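Long-range contacts in transcriptional regulator nlh2 (Aquifex aeolicus, PDB 4G3V), which probably regulates sigma54-dependent transcription through its GAF domain, the part captured here in an inactive state: residues Glu27-Val32 and Arg56-Tyr61; Ile116-Lys121 and Gly128-Phe133. All blocks are in the same frame, centred on the assembly; numbering follows the deposited sequence.

Contact 1 of 2, residues Glu27-Val32 and Arg56-Tyr61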
loop_
_atom_site.group_PDB
_atom_site.type_symbol
_atom_site.label_atom_id
_atom_site.label_comp_id
_atom_site.label_asym_id
_atom_site.label_seq_id
_atom_site.Cartn_x
_atom_site.Cartn_y
_atom_site.Cartn_z
ATOM N N GLU A 27 5.003 15.069 12.996
ATOM C CA GLU A 27 6.156 14.190 13.220
ATOM C C GLU A 27 6.015 12.918 12.379
ATOM O O GLU A 27 7.004 12.406 11.857
ATOM C CB GLU A 27 6.314 13.810 14.701
ATOM C CG GLU A 27 6.675 14.985 15.649
ATOM C CD GLU A 27 8.144 15.429 15.585
ATOM O OE1 GLU A 27 8.597 16.083 16.546
ATOM O OE2 GLU A 27 8.847 15.145 14.587
ATOM N N SER A 28 4.785 12.412 12.253
ATOM C CA SER A 28 4.522 11.195 11.474
ATOM C C SER A 28 4.893 11.403 10.002
ATOM O O SER A 28 5.588 10.577 9.399
ATOM C CB SER A 28 3.046 10.783 11.591
ATOM O OG SER A 28 2.710 10.435 12.939
ATOM N N LEU A 29 4.439 12.513 9.429
ATOM C CA LEU A 29 4.734 12.816 8.028
ATOM C C LEU A 29 6.223 12.965 7.811
ATOM O O LEU A 29 6.766 12.444 6.843
ATOM C CB LEU A 29 4.045 14.094 7.575
ATOM C CG LEU A 29 2.522 14.157 7.666
ATOM C CD1 LEU A 29 2.023 15.458 7.040
ATOM C CD2 LEU A 29 1.888 12.955 7.006
ATOM N N LYS A 30 6.893 13.664 8.721
ATOM C CA LYS A 30 8.327 13.838 8.614
ATOM C C LYS A 30 9.038 12.489 8.659
ATOM O O LYS A 30 9.980 12.273 7.911
ATOM C CB LYS A 30 8.848 14.749 9.734
ATOM C CG LYS A 30 10.314 15.048 9.632
ATOM C CD LYS A 30 10.606 15.965 8.440
ATOM C CE LYS A 30 12.071 16.373 8.401
ATOM N NZ LYS A 30 12.259 17.643 7.672
ATOM N N GLU A 31 8.600 11.588 9.541
ATOM C CA GLU A 31 9.279 10.304 9.695
ATOM C C GLU A 31 9.089 9.457 8.429
ATOM O O GLU A 31 9.992 8.732 8.020
ATOM C CB GLU A 31 8.783 9.566 10.934
ATOM C CG GLU A 31 9.588 8.329 11.297
ATOM C CD GLU A 31 10.965 8.625 11.869
ATOM O OE1 GLU A 31 11.329 9.809 12.070
ATOM O OE2 GLU A 31 11.689 7.642 12.127
ATOM N N VAL A 32 7.924 9.557 7.794
ATOM C CA VAL A 32 7.732 8.897 6.500
ATOM C C VAL A 32 8.777 9.369 5.471
ATOM O O VAL A 32 9.408 8.554 4.781
ATOM C CB VAL A 32 6.311 9.135 5.961
ATOM C CG1 VAL A 32 6.172 8.638 4.501
ATOM C CG2 VAL A 32 5.305 8.453 6.846
ATOM N N ARG A 56 -0.994 23.077 0.639
ATOM C CA ARG A 56 0.138 23.679 1.323
ATOM C C ARG A 56 1.090 22.604 1.818
ATOM O O ARG A 56 0.653 21.565 2.301
ATOM C CB ARG A 56 -0.339 24.500 2.514
ATOM C CG ARG A 56 -1.099 25.753 2.129
ATOM C CD ARG A 56 -0.874 26.834 3.161
ATOM N NE ARG A 56 0.537 27.214 3.231
ATOM C CZ ARG A 56 1.164 27.602 4.340
ATOM N NH1 ARG A 56 0.520 27.665 5.503
ATOM N NH2 ARG A 56 2.451 27.927 4.287
ATOM N N ILE A 57 2.389 22.853 1.701
ATOM C CA ILE A 57 3.371 21.910 2.207
ATOM C C ILE A 57 3.206 21.766 3.718
ATOM O O ILE A 57 3.218 22.762 4.460
ATOM C CB ILE A 57 4.812 22.322 1.844
ATOM C CG1 ILE A 57 5.023 22.129 0.339
ATOM C CG2 ILE A 57 5.823 21.489 2.628
ATOM C CD1 ILE A 57 6.453 22.265 -0.124
ATOM N N ALA A 58 3.036 20.520 4.154
ATOM C CA ALA A 58 2.864 20.183 5.562
ATOM C C ALA A 58 4.143 19.599 6.146
ATOM O O ALA A 58 4.430 19.762 7.333
ATOM C CB ALA A 58 1.734 19.185 5.717
ATOM N N SER A 59 4.899 18.894 5.318
ATOM C CA SER A 59 6.155 18.298 5.748
ATOM C C SER A 59 7.108 18.222 4.568
ATOM O O SER A 59 6.679 18.136 3.414
ATOM C CB SER A 59 5.899 16.900 6.301
ATOM O OG SER A 59 7.042 16.412 6.964
ATOM N N SER A 60 8.403 18.244 4.846
ATOM C CA SER A 60 9.373 18.290 3.770
ATOM C C SER A 60 10.675 17.633 4.183
ATOM O O SER A 60 10.931 17.422 5.374
ATOM C CB SER A 60 9.629 19.741 3.362
ATOM O OG SER A 60 10.120 20.491 4.457
ATOM N N TYR A 61 11.499 17.313 3.194
ATOM C CA TYR A 61 12.797 16.714 3.459
ATOM C C TYR A 61 13.788 17.148 2.392
ATOM O O TYR A 61 13.446 17.203 1.210
ATOM C CB TYR A 61 12.685 15.190 3.487
ATOM C CG TYR A 61 13.975 14.514 3.888
ATOM C CD1 TYR A 61 14.937 14.203 2.937
ATOM C CD2 TYR A 61 14.235 14.192 5.212
ATOM C CE1 TYR A 61 16.116 13.595 3.286
ATOM C CE2 TYR A 61 15.429 13.584 5.578
ATOM C CZ TYR A 61 16.364 13.287 4.604
ATOM O OH TYR A 61 17.557 12.679 4.932
#

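Contact 2 of 2, residues Ile116-Lys121 and Gly128-Phe133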
loop_
_atom_site.group_PDB
_atom_site.type_symbol
_atom_site.label_atom_id
_atom_site.label_comp_id
_atom_site.label_asym_id
_atom_site.label_seq_id
_atom_site.Cartn_x
_atom_site.Cartn_y
_atom_site.Cartn_z
ATOM N N ILE A 116 8.194 12.380 -9.106
ATOM C CA ILE A 116 7.004 11.533 -9.014
ATOM C C ILE A 116 6.066 12.147 -7.987
ATOM O O ILE A 116 6.461 12.395 -6.853
ATOM C CB ILE A 116 7.334 10.099 -8.583
ATOM C CG1 ILE A 116 8.257 9.438 -9.601
ATOM C CG2 ILE A 116 6.044 9.276 -8.404
ATOM C CD1 ILE A 116 8.754 8.079 -9.174
ATOM N N ALA A 117 4.830 12.389 -8.396
ATOM C CA ALA A 117 3.842 12.990 -7.524
ATOM C C ALA A 117 2.603 12.106 -7.531
ATOM O O ALA A 117 2.086 11.750 -8.603
ATOM C CB ALA A 117 3.517 14.404 -7.982
ATOM N N ALA A 118 2.145 11.736 -6.339
ATOM C CA ALA A 118 1.004 10.840 -6.205
ATOM C C ALA A 118 -0.026 11.444 -5.266
ATOM O O ALA A 118 0.321 12.069 -4.243
ATOM C CB ALA A 118 1.439 9.487 -5.685
ATOM N N PRO A 119 -1.301 11.232 -5.586
ATOM C CA PRO A 119 -2.371 11.806 -4.771
ATOM C C PRO A 119 -2.536 11.048 -3.455
ATOM O O PRO A 119 -2.239 9.845 -3.351
ATOM C CB PRO A 119 -3.613 11.638 -5.645
ATOM C CG PRO A 119 -3.323 10.454 -6.478
ATOM C CD PRO A 119 -1.825 10.418 -6.696
ATOM N N ILE A 120 -2.988 11.791 -2.455
ATOM C CA ILE A 120 -3.351 11.260 -1.156
ATOM C C ILE A 120 -4.858 11.447 -1.050
ATOM O O ILE A 120 -5.337 12.583 -0.962
ATOM C CB ILE A 120 -2.644 12.046 -0.031
ATOM C CG1 ILE A 120 -1.134 11.863 -0.132
ATOM C CG2 ILE A 120 -3.123 11.588 1.340
ATOM C CD1 ILE A 120 -0.332 12.833 0.739
ATOM N N LYS A 121 -5.591 10.337 -1.070
ATOM C CA LYS A 121 -7.049 10.365 -1.170
ATOM C C LYS A 121 -7.748 9.779 0.041
ATOM O O LYS A 121 -7.350 8.732 0.555
ATOM C CB LYS A 121 -7.499 9.575 -2.388
ATOM C CG LYS A 121 -7.088 10.202 -3.710
ATOM C CD LYS A 121 -7.829 9.543 -4.867
ATOM C CE LYS A 121 -7.321 10.027 -6.186
ATOM N NZ LYS A 121 -8.074 9.411 -7.321
ATOM N N GLY A 128 -4.413 15.589 -0.454
ATOM C CA GLY A 128 -3.021 15.991 -0.475
ATOM C C GLY A 128 -2.260 15.344 -1.617
ATOM O O GLY A 128 -2.819 14.595 -2.435
ATOM N N VAL A 129 -0.973 15.652 -1.687
ATOM C CA VAL A 129 -0.088 15.048 -2.687
ATOM C C VAL A 129 1.255 14.783 -2.035
ATOM O O VAL A 129 1.718 15.596 -1.228
ATOM C CB VAL A 129 0.129 16.000 -3.895
ATOM C CG1 VAL A 129 1.204 15.451 -4.849
ATOM C CG2 VAL A 129 -1.207 16.272 -4.614
ATOM N N ILE A 130 1.866 13.639 -2.341
ATOM C CA ILE A 130 3.258 13.427 -1.955
ATOM C C ILE A 130 4.083 13.511 -3.222
ATOM O O ILE A 130 3.758 12.873 -4.227
ATOM C CB ILE A 130 3.485 12.095 -1.223
ATOM C CG1 ILE A 130 4.980 11.855 -1.003
ATOM C CG2 ILE A 130 2.859 10.929 -1.969
ATOM C CD1 ILE A 130 5.290 10.645 -0.110
ATOM N N THR A 131 5.133 14.331 -3.168
ATOM C CA THR A 131 5.997 14.585 -4.309
ATOM C C THR A 131 7.440 14.279 -3.931
ATOM O O THR A 131 7.934 14.734 -2.887
ATOM C CB THR A 131 5.891 16.040 -4.746
ATOM O OG1 THR A 131 4.552 16.299 -5.194
ATOM C CG2 THR A 131 6.895 16.368 -5.857
ATOM N N ILE A 132 8.117 13.518 -4.777
ATOM C CA ILE A 132 9.508 13.169 -4.522
ATOM C C ILE A 132 10.368 13.434 -5.749
ATOM O O ILE A 132 9.885 13.408 -6.877
ATOM C CB ILE A 132 9.671 11.685 -4.086
ATOM C CG1 ILE A 132 9.425 10.721 -5.238
ATOM C CG2 ILE A 132 8.715 11.343 -2.954
ATOM C CD1 ILE A 132 10.668 10.250 -5.926
ATOM N N PHE A 133 11.647 13.692 -5.515
ATOM C CA PHE A 133 12.610 13.862 -6.585
ATOM C C PHE A 133 13.714 12.822 -6.389
ATOM O O PHE A 133 14.227 12.650 -5.276
ATOM C CB PHE A 133 13.211 15.259 -6.521
ATOM C CG PHE A 133 12.244 16.355 -6.853
ATOM C CD1 PHE A 133 11.397 16.860 -5.889
ATOM C CD2 PHE A 133 12.192 16.886 -8.136
ATOM C CE1 PHE A 133 10.507 17.869 -6.189
ATOM C CE2 PHE A 133 11.307 17.888 -8.443
ATOM C CZ PHE A 133 10.460 18.387 -7.461
#

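Contact 1 of 2, residues Glu27-Val32 and Arg56-Tyr61
Lys30 makes the one hydrogen bond between helix 27-32 and strand 56-61, its ammonium NZ donating to the backbone carbonyl O of Ser60 at 2.7 Å. The ammonium approaches that oxygen at a C=O...N angle of 157° and somewhat tilted from the carbonyl plane. CG stands anti to the backbone N (chi1 -176°), and a bend at chi2 then brings the rest of the chain over the strand, where CD and CE also lie against the same oxygen. The methylene CE passes obliquely by the Tyr61 ring, 4.4 Å from CD2, and the Tyr61 ring also meets that of Tyr37, further along helix 25-40.

Apolar packing is carried by Leu29, which points at the strand. Its CB rests on CB of Ser59 at 3.6 Å, while the branch CD1 reaches further along to the methyl CB of Ala58 at 4.0 Å. Leu156 of helix 139-162 also touches this leucine, which thus joins the strand to two helices.

Ser59 turns its side chain toward the helix. OG comes within 3.3 Å of the Lys30 backbone N, but the angle is too poor for a hydrogen bond, and the approach is one of close packing.

The axes of the two short segments come within 7.6 Å; the CA atoms nearest each other are those of Lys30 and Ser59. The angle between the segment directions is 35°. Ala58 and Ser59 both face Ile47 of the adjacent strand, forming a classic beta bulge at the two residues that Leu29 touches. Such a layer of helices packed on one face of an antiparallel sheet is characteristic of the GAF fold.

Contact 2 of 2, residues Ile116-Lys121 and Gly128-Phe133
Strands 116-121 and 128-133 pair as the two arms of an antiparallel beta hairpin in the central sheet of the GAF domain, with strand 44-51 beyond one arm and strand 88-90 beyond the other. Every residue that touches across the pair is buried. Hydrogen-bonded pairs Ile116-Ile132, Ala118-Ile130 and Ile120-Gly128 alternate with the non-hydrogen-bonded pairs Ala117-Thr131 and Pro119-Val129. The bonds are short and nearly straight from Ile116-Ile132 to Ala118-Ile130, where Ala118 N meets Ile130 O at 2.9 Å and 167°. The ladder loosens at Gly128, whose N gives only a weak bond to Ile120 O.

The two faces differ in their cover. Ala117, Pro119 and Val129 pack against Val81 of helix 76-84, and Thr131 OG1, 3.5 Å from Ala117 CB, is hydrogen-bonded to Thr78 of that helix. On the other face, Ile116 and Ile120 meet helix 139-162, and Ile116 CB lies 4.0 Å from Ile132 CG1.

Ile120 leans across the strand over Gly128: CG1 stands anti to the carbonyl carbon (chi1 -64°), and CD1 reaches Val129 C at 3.7 Å. Cutting this side chain back to an alanine would probably open a gap above Gly128 and cost Phe160 an apolar neighbour. The Ile120 N to Gly128 O bond is short, 2.8 Å, yet the donor sits well above the plane of that carbonyl.

Overall arrangement
The two contacts follow one another along the chain, both segments of contact 1 preceding those of contact 2, and both lie within the GAF domain. Their centres are about 12 Å apart and their nearest atoms about 5 Å, without touching. They share one antiparallel sheet, in which strand 44-51 stands between strand 54-61 of contact 1 and strand 125-135 of contact 2; Ile47 on it meets residues of both. Helix 139-162 is a second link, touching Leu29 as well as Ile116 and Ile120. Contact 2 pairs two of the inner strands of the sheet, and contact 1 attaches helix 25-40 to it, joining sheet and helical layer in one GAF domain, which probably has a regulatory role.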